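Local coordinates for mitogen-activated protein kinase kinase kinase 7 interacting protein 1 (Anopheles gambiae, PDB 2IRM) that probably serves as an adapter built on a PP2C-like phosphatase fold that associates with the kinase TAK1 and triggers its autophosphorylation, at residues Pro111-Ile119 against Leu144-Ser152. Sequence-based numbering, arbitrary orientation.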
loop_
_atom_site.group_PDB
_atom_site.type_symbol
_atom_site.label_atom_id
_atom_site.label_comp_id
_atom_site.label_asym_id
_atom_site.label_seq_id
_atom_site.Cartn_x
_atom_site.Cartn_y
_atom_site.Cartn_z
ATOM N N PRO A 111 -1.272 13.741 -22.356
ATOM C CA PRO A 111 -2.100 13.587 -23.563
ATOM C C PRO A 111 -3.388 12.779 -23.367
ATOM O O PRO A 111 -4.406 13.096 -23.977
ATOM C CB PRO A 111 -1.167 12.878 -24.551
ATOM C CG PRO A 111 -0.131 12.236 -23.724
ATOM C CD PRO A 111 0.050 13.105 -22.524
ATOM N N HIS A 112 -3.346 11.754 -22.523
ATOM C CA HIS A 112 -4.516 10.914 -22.285
ATOM C C HIS A 112 -5.744 11.733 -21.895
ATOM O O HIS A 112 -6.829 11.523 -22.443
ATOM C CB HIS A 112 -4.214 9.842 -21.237
ATOM C CG HIS A 112 -3.272 8.786 -21.720
ATOM N ND1 HIS A 112 -3.649 7.471 -21.878
ATOM C CD2 HIS A 112 -1.973 8.855 -22.100
ATOM C CE1 HIS A 112 -2.621 6.772 -22.327
ATOM N NE2 HIS A 112 -1.592 7.590 -22.470
ATOM N N VAL A 113 -5.566 12.677 -20.972
ATOM C CA VAL A 113 -6.664 13.559 -20.568
ATOM C C VAL A 113 -7.124 14.424 -21.743
ATOM O O VAL A 113 -8.326 14.605 -21.948
ATOM C CB VAL A 113 -6.341 14.422 -19.297
ATOM C CG1 VAL A 113 -5.712 13.567 -18.209
ATOM C CG2 VAL A 113 -5.441 15.608 -19.610
ATOM N N ALA A 114 -6.156 14.913 -22.524
ATOM C CA ALA A 114 -6.416 15.772 -23.669
ATOM C C ALA A 114 -7.122 15.001 -24.765
ATOM O O ALA A 114 -7.744 15.599 -25.639
ATOM C CB ALA A 114 -5.129 16.372 -24.185
ATOM N N THR A 115 -7.013 13.675 -24.716
ATOM C CA THR A 115 -7.742 12.794 -25.625
ATOM C C THR A 115 -9.160 12.567 -25.094
ATOM O O THR A 115 -10.121 12.633 -25.855
ATOM C CB THR A 115 -6.986 11.452 -25.889
ATOM O OG1 THR A 115 -5.742 11.723 -26.545
ATOM C CG2 THR A 115 -7.796 10.515 -26.778
ATOM N N LYS A 116 -9.294 12.324 -23.792
ATOM C CA LYS A 116 -10.621 12.183 -23.196
ATOM C C LYS A 116 -11.445 13.437 -23.455
ATOM O O LYS A 116 -12.504 13.371 -24.082
ATOM C CB LYS A 116 -10.550 11.916 -21.696
ATOM C CG LYS A 116 -11.923 11.646 -21.057
ATOM C CD LYS A 116 -12.003 12.112 -19.589
ATOM C CE LYS A 116 -12.126 13.637 -19.483
ATOM N NZ LYS A 116 -11.747 14.133 -18.128
ATOM N N THR A 117 -10.945 14.577 -22.985
ATOM C CA THR A 117 -11.642 15.849 -23.171
ATOM C C THR A 117 -11.918 16.155 -24.644
ATOM O O THR A 117 -12.929 16.765 -24.962
ATOM C CB THR A 117 -10.930 17.046 -22.483
ATOM O OG1 THR A 117 -11.661 18.248 -22.760
ATOM C CG2 THR A 117 -9.509 17.224 -22.984
ATOM N N ALA A 118 -11.030 15.714 -25.528
ATOM C CA ALA A 118 -11.212 15.892 -26.960
ATOM C C ALA A 118 -12.487 15.212 -27.457
ATOM O O ALA A 118 -13.269 15.819 -28.189
ATOM C CB ALA A 118 -10.009 15.367 -27.706
ATOM N N ILE A 119 -12.693 13.963 -27.047
ATOM C CA ILE A 119 -13.859 13.190 -27.489
ATOM C C ILE A 119 -15.120 13.580 -26.709
ATOM O O ILE A 119 -16.239 13.489 -27.226
ATOM C CB ILE A 119 -13.610 11.629 -27.471
ATOM C CG1 ILE A 119 -14.342 10.916 -26.329
ATOM C CG2 ILE A 119 -12.129 11.290 -27.482
ATOM C CD1 ILE A 119 -15.624 10.200 -26.769
ATOM N N LEU A 144 -14.669 3.051 -26.241
ATOM C CA LEU A 144 -13.266 3.275 -25.905
ATOM C C LEU A 144 -13.094 4.452 -24.943
ATOM O O LEU A 144 -12.017 4.660 -24.387
ATOM C CB LEU A 144 -12.434 3.462 -27.181
ATOM C CG LEU A 144 -12.170 2.181 -27.990
ATOM C CD1 LEU A 144 -12.335 2.394 -29.503
ATOM C CD2 LEU A 144 -10.808 1.565 -27.655
ATOM N N ASP A 145 -14.175 5.202 -24.743
ATOM C CA ASP A 145 -14.225 6.267 -23.746
ATOM C C ASP A 145 -14.135 5.715 -22.311
ATOM O O ASP A 145 -13.532 6.337 -21.430
ATOM C CB ASP A 145 -15.511 7.071 -23.925
ATOM C CG ASP A 145 -15.465 8.408 -23.229
ATOM O OD1 ASP A 145 -14.620 9.249 -23.600
ATOM O OD2 ASP A 145 -16.285 8.623 -22.315
ATOM N N SER A 146 -14.752 4.553 -22.090
ATOM C CA SER A 146 -14.625 3.817 -20.834
ATOM C C SER A 146 -13.189 3.348 -20.692
ATOM O O SER A 146 -12.565 3.567 -19.654
ATOM C CB SER A 146 -15.562 2.607 -20.799
ATOM O OG SER A 146 -16.908 2.984 -21.038
ATOM N N LEU A 147 -12.673 2.714 -21.747
ATOM C CA LEU A 147 -11.270 2.301 -21.814
ATOM C C LEU A 147 -10.348 3.480 -21.537
ATOM O O LEU A 147 -9.358 3.354 -20.808
ATOM C CB LEU A 147 -10.944 1.690 -23.181
ATOM C CG LEU A 147 -11.375 0.245 -23.484
ATOM C CD1 LEU A 147 -11.049 -0.685 -22.298
ATOM C CD2 LEU A 147 -12.859 0.131 -23.888
ATOM N N ASN A 148 -10.705 4.631 -22.105
ATOM C CA ASN A 148 -9.953 5.860 -21.916
ATOM C C ASN A 148 -9.871 6.289 -20.457
ATOM O O ASN A 148 -8.909 6.930 -20.065
ATOM C CB ASN A 148 -10.534 6.986 -22.770
ATOM C CG ASN A 148 -9.458 7.831 -23.427
ATOM O OD1 ASN A 148 -8.791 8.634 -22.777
ATOM N ND2 ASN A 148 -9.287 7.652 -24.730
ATOM N N ASN A 149 -10.872 5.941 -19.650
ATOM C CA ASN A 149 -10.779 6.158 -18.205
ATOM C C ASN A 149 -9.931 5.068 -17.530
ATOM O O ASN A 149 -10.260 4.543 -16.466
ATOM C CB ASN A 149 -12.163 6.317 -17.579
ATOM C CG ASN A 149 -12.873 7.593 -18.040
ATOM O OD1 ASN A 149 -14.003 7.543 -18.522
ATOM N ND2 ASN A 149 -12.210 8.738 -17.892
ATOM N N ALA A 150 -8.834 4.731 -18.209
ATOM C CA ALA A 150 -7.733 3.961 -17.649
ATOM C C ALA A 150 -6.873 4.884 -16.796
ATOM O O ALA A 150 -6.055 4.416 -16.017
ATOM C CB ALA A 150 -6.896 3.347 -18.765
ATOM N N LEU A 151 -7.056 6.196 -16.945
ATOM C CA LEU A 151 -6.377 7.163 -16.086
ATOM C C LEU A 151 -6.944 7.159 -14.658
ATOM O O LEU A 151 -6.830 8.135 -13.913
ATOM C CB LEU A 151 -6.372 8.568 -16.705
ATOM C CG LEU A 151 -7.551 9.037 -17.544
ATOM C CD1 LEU A 151 -8.748 9.281 -16.674
ATOM C CD2 LEU A 151 -7.183 10.299 -18.270
ATOM N N SER A 152 -7.557 6.038 -14.298
ATOM C CA SER A 152 -7.963 5.779 -12.929
ATOM C C SER A 152 -6.873 4.968 -12.245
ATOM O O SER A 152 -6.989 4.644 -11.057
ATOM C CB SER A 152 -9.262 4.973 -12.901
ATOM O OG SER A 152 -9.010 3.595 -13.170
#
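Leu151 meets Val113 where the turn after helix 144-148 comes up against helix 110-121, and this pair illustrates how the turn following a short helix can add its own side chain to the packing. The two side chains cross at about a right angle, Leu151 CD2 lying 3.6 Å from Val113 CG1 and reaching His112 CB at 4.2 Å. Beside them the buried Lys116 fills the middle of the interface. Its CG stands anti to the backbone N (chi1 -175°), which sends the aliphatic chain toward the partner segment, and further bends carry it past Asn149 to where NZ makes a salt bridge with Asp240. Asn148 lies against helix 110-121, its ND2 3.8 Å from Thr115 CG2. The Asp145 carboxylate, OD1 leading, lies obliquely against CG1 and CD1 of Ile119, both residues partly exposed. Solvent borders the contact at the exposed Thr115 and at the His112 ring, which leads away beside Leu151. The short axes of 111-119 and 144-148 run roughly antiparallel, at 148° and 10.3 Å apart. Within the PP2C-type fold the pair projects from the periphery; helix 232-235 packs alongside, Tyr232 touching Val113 and Leu151 and Leu233 bonding to the Leu151 backbone, and segment 144-152 then leads into strand 154-163.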